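Bacterial regulatory proteins, tetR family (Corynebacterium glutamicum, PDB 3AQT) is a TetR-family transcriptional repressor that binds resorcinol as its inducer and probably recognises DNA through a helix-turn-helix motif. Local coordinates at residues Ala120-Arg132 with Asp210-Gly222. Residues are numbered along the deposited sequence; the frame is centred on the assembly and turned at random.
With RCO (resorcinol), chain D.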
loop_
_atom_site.group_PDB
_atom_site.type_symbol
_atom_site.label_atom_id
_atom_site.label_comp_id
_atom_site.label_asym_id
_atom_site.label_seq_id
_atom_site.Cartn_x
_atom_site.Cartn_y
_atom_site.Cartn_z
ATOM N N ALA B 120 9.327 -11.668 -18.186
ATOM C CA ALA B 120 8.054 -11.843 -17.508
ATOM C C ALA B 120 8.155 -12.914 -16.436
ATOM O O ALA B 120 7.486 -12.827 -15.411
ATOM C CB ALA B 120 6.962 -12.211 -18.511
ATOM N N GLU B 121 8.996 -13.921 -16.668
ATOM C CA GLU B 121 9.144 -15.004 -15.700
ATOM C C GLU B 121 10.033 -14.569 -14.542
ATOM O O GLU B 121 9.844 -14.998 -13.403
ATOM C CB GLU B 121 9.736 -16.248 -16.362
ATOM C CG GLU B 121 9.243 -17.548 -15.743
ATOM C CD GLU B 121 9.898 -18.786 -16.353
ATOM O OE1 GLU B 121 10.111 -18.810 -17.589
ATOM O OE2 GLU B 121 10.185 -19.741 -15.597
ATOM N N VAL B 122 11.006 -13.716 -14.843
ATOM C CA VAL B 122 11.909 -13.215 -13.825
ATOM C C VAL B 122 11.094 -12.404 -12.823
ATOM O O VAL B 122 11.194 -12.601 -11.611
ATOM C CB VAL B 122 13.000 -12.301 -14.447
ATOM C CG1 VAL B 122 13.839 -11.664 -13.352
ATOM C CG2 VAL B 122 13.887 -13.111 -15.378
ATOM N N PHE B 123 10.283 -11.495 -13.351
ATOM C CA PHE B 123 9.443 -10.620 -12.543
ATOM C C PHE B 123 8.409 -11.405 -11.756
ATOM O O PHE B 123 8.248 -11.205 -10.549
ATOM C CB PHE B 123 8.751 -9.612 -13.456
ATOM C CG PHE B 123 7.961 -8.568 -12.729
ATOM C CD1 PHE B 123 8.539 -7.817 -11.712
ATOM C CD2 PHE B 123 6.643 -8.299 -13.098
ATOM C CE1 PHE B 123 7.821 -6.813 -11.075
ATOM C CE2 PHE B 123 5.918 -7.295 -12.466
ATOM C CZ PHE B 123 6.511 -6.550 -11.452
ATOM N N ALA B 124 7.716 -12.306 -12.443
ATOM C CA ALA B 124 6.698 -13.129 -11.813
ATOM C C ALA B 124 7.296 -14.034 -10.745
ATOM O O ALA B 124 6.765 -14.143 -9.641
ATOM C CB ALA B 124 5.993 -13.967 -12.861
ATOM N N GLY B 125 8.402 -14.686 -11.083
ATOM C CA GLY B 125 9.044 -15.584 -10.144
ATOM C C GLY B 125 9.528 -14.864 -8.904
ATOM O O GLY B 125 9.423 -15.384 -7.787
ATOM N N SER B 126 10.075 -13.671 -9.099
ATOM C CA SER B 126 10.562 -12.885 -7.984
ATOM C C SER B 126 9.404 -12.598 -7.036
ATOM O O SER B 126 9.509 -12.810 -5.821
ATOM C CB SER B 126 11.162 -11.564 -8.477
ATOM O OG SER B 126 12.263 -11.782 -9.344
ATOM N N LEU B 127 8.295 -12.122 -7.599
ATOM C CA LEU B 127 7.127 -11.802 -6.795
ATOM C C LEU B 127 6.579 -13.023 -6.074
ATOM O O LEU B 127 6.206 -12.940 -4.902
ATOM C CB LEU B 127 6.050 -11.158 -7.670
ATOM C CG LEU B 127 6.483 -9.802 -8.246
ATOM C CD1 LEU B 127 5.405 -9.248 -9.174
ATOM C CD2 LEU B 127 6.763 -8.833 -7.096
ATOM N N ARG B 128 6.547 -14.164 -6.756
ATOM C CA ARG B 128 6.036 -15.375 -6.128
ATOM C C ARG B 128 6.895 -15.766 -4.929
ATOM O O ARG B 128 6.377 -16.252 -3.925
ATOM C CB ARG B 128 5.964 -16.517 -7.140
ATOM C CG ARG B 128 4.930 -16.288 -8.227
ATOM C CD ARG B 128 4.994 -17.366 -9.274
ATOM N NE ARG B 128 4.754 -18.682 -8.694
ATOM C CZ ARG B 128 4.979 -19.830 -9.326
ATOM N NH1 ARG B 128 5.458 -19.833 -10.566
ATOM N NH2 ARG B 128 4.712 -20.978 -8.721
ATOM N N HIS B 129 8.203 -15.544 -5.025
ATOM C CA HIS B 129 9.082 -15.862 -3.902
ATOM C C HIS B 129 8.788 -14.953 -2.705
ATOM O O HIS B 129 8.802 -15.412 -1.565
ATOM C CB HIS B 129 10.559 -15.719 -4.294
ATOM C CG HIS B 129 11.120 -16.927 -4.973
ATOM N ND1 HIS B 129 11.116 -18.174 -4.386
ATOM C CD2 HIS B 129 11.686 -17.086 -6.193
ATOM C CE1 HIS B 129 11.657 -19.049 -5.215
ATOM N NE2 HIS B 129 12.011 -18.414 -6.318
ATOM N N LEU B 130 8.533 -13.668 -2.965
ATOM C CA LEU B 130 8.241 -12.731 -1.885
ATOM C C LEU B 130 6.961 -13.159 -1.175
ATOM O O LEU B 130 6.918 -13.219 0.051
ATOM C CB LEU B 130 8.117 -11.292 -2.421
ATOM C CG LEU B 130 9.424 -10.676 -2.965
ATOM C CD1 LEU B 130 9.201 -9.262 -3.446
ATOM C CD2 LEU B 130 10.477 -10.683 -1.871
ATOM N N VAL B 131 5.926 -13.493 -1.937
ATOM C CA VAL B 131 4.677 -13.915 -1.322
ATOM C C VAL B 131 4.860 -15.170 -0.474
ATOM O O VAL B 131 4.417 -15.209 0.673
ATOM C CB VAL B 131 3.583 -14.167 -2.378
ATOM C CG1 VAL B 131 2.372 -14.805 -1.732
ATOM C CG2 VAL B 131 3.181 -12.849 -3.023
ATOM N N ARG B 132 5.515 -16.191 -1.024
ATOM C CA ARG B 132 5.734 -17.433 -0.277
ATOM C C ARG B 132 6.559 -17.190 0.983
ATOM O O ARG B 132 6.294 -17.775 2.030
ATOM C CB ARG B 132 6.418 -18.484 -1.161
ATOM C CG ARG B 132 5.744 -18.623 -2.510
ATOM C CD ARG B 132 5.462 -20.054 -2.932
ATOM N NE ARG B 132 6.603 -20.712 -3.559
ATOM C CZ ARG B 132 6.485 -21.690 -4.455
ATOM N NH1 ARG B 132 5.281 -22.112 -4.825
ATOM N NH2 ARG B 132 7.566 -22.250 -4.980
ATOM N N ASP B 210 0.380 -16.937 -4.540
ATOM C CA ASP B 210 1.518 -16.295 -5.176
ATOM C C ASP B 210 1.325 -16.218 -6.694
ATOM O O ASP B 210 1.620 -15.196 -7.321
ATOM C CB ASP B 210 2.802 -17.054 -4.827
ATOM C CG ASP B 210 2.810 -18.475 -5.366
ATOM O OD1 ASP B 210 1.780 -19.164 -5.254
ATOM O OD2 ASP B 210 3.854 -18.912 -5.890
ATOM N N GLN B 211 0.813 -17.295 -7.280
ATOM C CA GLN B 211 0.584 -17.331 -8.718
ATOM C C GLN B 211 -0.433 -16.290 -9.147
ATOM O O GLN B 211 -0.198 -15.517 -10.077
ATOM C CB GLN B 211 0.103 -18.716 -9.144
ATOM C CG GLN B 211 1.179 -19.791 -9.102
ATOM C CD GLN B 211 0.676 -21.127 -9.619
ATOM O OE1 GLN B 211 -0.196 -21.177 -10.485
ATOM N NE2 GLN B 211 1.237 -22.213 -9.106
ATOM N N ILE B 212 -1.564 -16.272 -8.456
ATOM C CA ILE B 212 -2.629 -15.336 -8.763
ATOM C C ILE B 212 -2.146 -13.902 -8.633
ATOM O O ILE B 212 -2.472 -13.055 -9.460
ATOM C CB ILE B 212 -3.834 -15.564 -7.840
ATOM C CG1 ILE B 212 -4.364 -16.985 -8.040
ATOM C CG2 ILE B 212 -4.928 -14.556 -8.149
ATOM C CD1 ILE B 212 -5.311 -17.479 -6.948
ATOM N N PHE B 213 -1.361 -13.621 -7.601
ATOM C CA PHE B 213 -0.852 -12.273 -7.431
ATOM C C PHE B 213 0.117 -11.906 -8.554
ATOM O O PHE B 213 0.036 -10.820 -9.126
ATOM C CB PHE B 213 -0.143 -12.106 -6.084
ATOM C CG PHE B 213 0.532 -10.771 -5.938
ATOM C CD1 PHE B 213 -0.220 -9.605 -5.857
ATOM C CD2 PHE B 213 1.917 -10.669 -5.976
ATOM C CE1 PHE B 213 0.400 -8.359 -5.825
ATOM C CE2 PHE B 213 2.546 -9.431 -5.947
ATOM C CZ PHE B 213 1.786 -8.271 -5.872
ATOM N N ALA B 214 1.037 -12.812 -8.866
ATOM C CA ALA B 214 2.014 -12.552 -9.918
ATOM C C ALA B 214 1.329 -12.303 -11.255
ATOM O O ALA B 214 1.741 -11.425 -12.023
ATOM C CB ALA B 214 2.993 -13.718 -10.031
ATOM N N ALA B 215 0.278 -13.069 -11.537
ATOM C CA ALA B 215 -0.443 -12.898 -12.797
ATOM C C ALA B 215 -1.009 -11.487 -12.909
ATOM O O ALA B 215 -0.897 -10.842 -13.953
ATOM C CB ALA B 215 -1.563 -13.919 -12.904
ATOM N N ALA B 216 -1.616 -11.008 -11.826
ATOM C CA ALA B 216 -2.194 -9.667 -11.816
ATOM C C ALA B 216 -1.127 -8.609 -12.067
ATOM O O ALA B 216 -1.381 -7.620 -12.762
ATOM C CB ALA B 216 -2.897 -9.399 -10.491
HETATM N N MSE B 217 0.066 -8.810 -11.511
HETATM C CA MSE B 217 1.134 -7.841 -11.717
HETATM C C MSE B 217 1.622 -7.911 -13.157
HETATM O O MSE B 217 2.000 -6.886 -13.742
HETATM C CB MSE B 217 2.292 -8.076 -10.738
HETATM C CG MSE B 217 1.963 -7.764 -9.273
HETATM SE SE MSE B 217 1.134 -6.009 -8.967
HETATM C CE MSE B 217 2.440 -4.910 -9.849
ATOM N N LEU B 218 1.597 -9.116 -13.733
ATOM C CA LEU B 218 2.015 -9.296 -15.119
ATOM C C LEU B 218 1.027 -8.587 -16.020
ATOM O O LEU B 218 1.411 -7.945 -16.994
ATOM C CB LEU B 218 2.089 -10.783 -15.496
ATOM C CG LEU B 218 3.341 -11.524 -15.013
ATOM C CD1 LEU B 218 3.321 -12.965 -15.474
ATOM C CD2 LEU B 218 4.571 -10.824 -15.559
ATOM N N ARG B 219 -0.255 -8.698 -15.699
ATOM C CA ARG B 219 -1.252 -8.020 -16.511
ATOM C C ARG B 219 -1.073 -6.510 -16.370
ATOM O O ARG B 219 -1.181 -5.763 -17.343
ATOM C CB ARG B 219 -2.659 -8.451 -16.095
ATOM C CG ARG B 219 -3.023 -9.839 -16.591
ATOM C CD ARG B 219 -4.496 -10.129 -16.420
ATOM N NE ARG B 219 -4.791 -10.632 -15.088
ATOM C CZ ARG B 219 -4.830 -11.921 -14.773
ATOM N NH1 ARG B 219 -4.602 -12.837 -15.704
ATOM N NH2 ARG B 219 -5.085 -12.287 -13.523
HETATM N N MSE B 220 -0.761 -6.064 -15.159
HETATM C CA MSE B 220 -0.558 -4.647 -14.922
HETATM C C MSE B 220 0.548 -4.074 -15.792
HETATM O O MSE B 220 0.492 -2.905 -16.160
HETATM C CB MSE B 220 -0.227 -4.384 -13.455
HETATM C CG MSE B 220 -0.141 -2.900 -13.144
HETATM SE SE MSE B 220 0.498 -2.524 -11.377
HETATM C CE MSE B 220 2.387 -2.445 -11.821
ATOM N N VAL B 221 1.556 -4.884 -16.121
ATOM C CA VAL B 221 2.641 -4.391 -16.965
ATOM C C VAL B 221 2.515 -4.708 -18.462
ATOM O O VAL B 221 3.498 -4.627 -19.210
ATOM C CB VAL B 221 4.038 -4.833 -16.443
ATOM C CG1 VAL B 221 4.361 -4.060 -15.170
ATOM C CG2 VAL B 221 4.078 -6.330 -16.188
ATOM N N GLY B 222 1.308 -5.066 -18.896
ATOM C CA GLY B 222 1.077 -5.294 -20.311
ATOM C C GLY B 222 1.105 -6.686 -20.899
ATOM O O GLY B 222 1.285 -6.838 -22.106
HETATM C C1 RCO D . 12.836 -8.231 -6.855
HETATM C C2 RCO D . 12.793 -8.329 -8.281
HETATM C C3 RCO D . 11.552 -8.202 -8.963
HETATM C C4 RCO D . 10.377 -7.974 -8.225
HETATM C C5 RCO D . 10.419 -7.877 -6.825
HETATM C C6 RCO D . 11.654 -8.005 -6.135
HETATM O O1 RCO D . 14.054 -8.359 -6.193
HETATM O O3 RCO D . 11.477 -8.296 -10.350
#
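Arg128 reaches across to Asp210 with its NE, which lies 3.0 Å from OD2 in an almost straight hydrogen bond (174°) that is also a salt bridge. The oxygen sits in the guanidinium plane, whereas the donor comes from above the carboxylate plane, and the two planes are turned 52° apart. A bend at chi3 swings the guanidinium over Gln211, whose CG covers one face, while NH1 is held by the backbone oxygen of Arg234. Arg132 adds a long, purely electrostatic contact to the same OD2, so this buried carboxylate probably stays ionised. Next to the ion pairs, Val131 lays CG1 on Asp210 and turns CG2 to the Phe213 ring. The helices, part of the all-helical ligand-binding domain of the TetR fold, run roughly antiparallel (140°), and two small residues meet between them, Ala124 CB lying 4.1 Å from Ala214 CB. Leu218 sets CD2 against the edge of Phe123 and within 3.5 Å of Ala120 O. Leu127 divides its branches, CD1 packing on CB of the selenomethionine Met217 at 3.7 Å and CD2 meeting resorcinol C5 at 3.8 Å. Phe123 likewise faces two ways: CE2 nears Met217 CB, whereas CD1 presents the ring edge to resorcinol O3 at 3.3 Å.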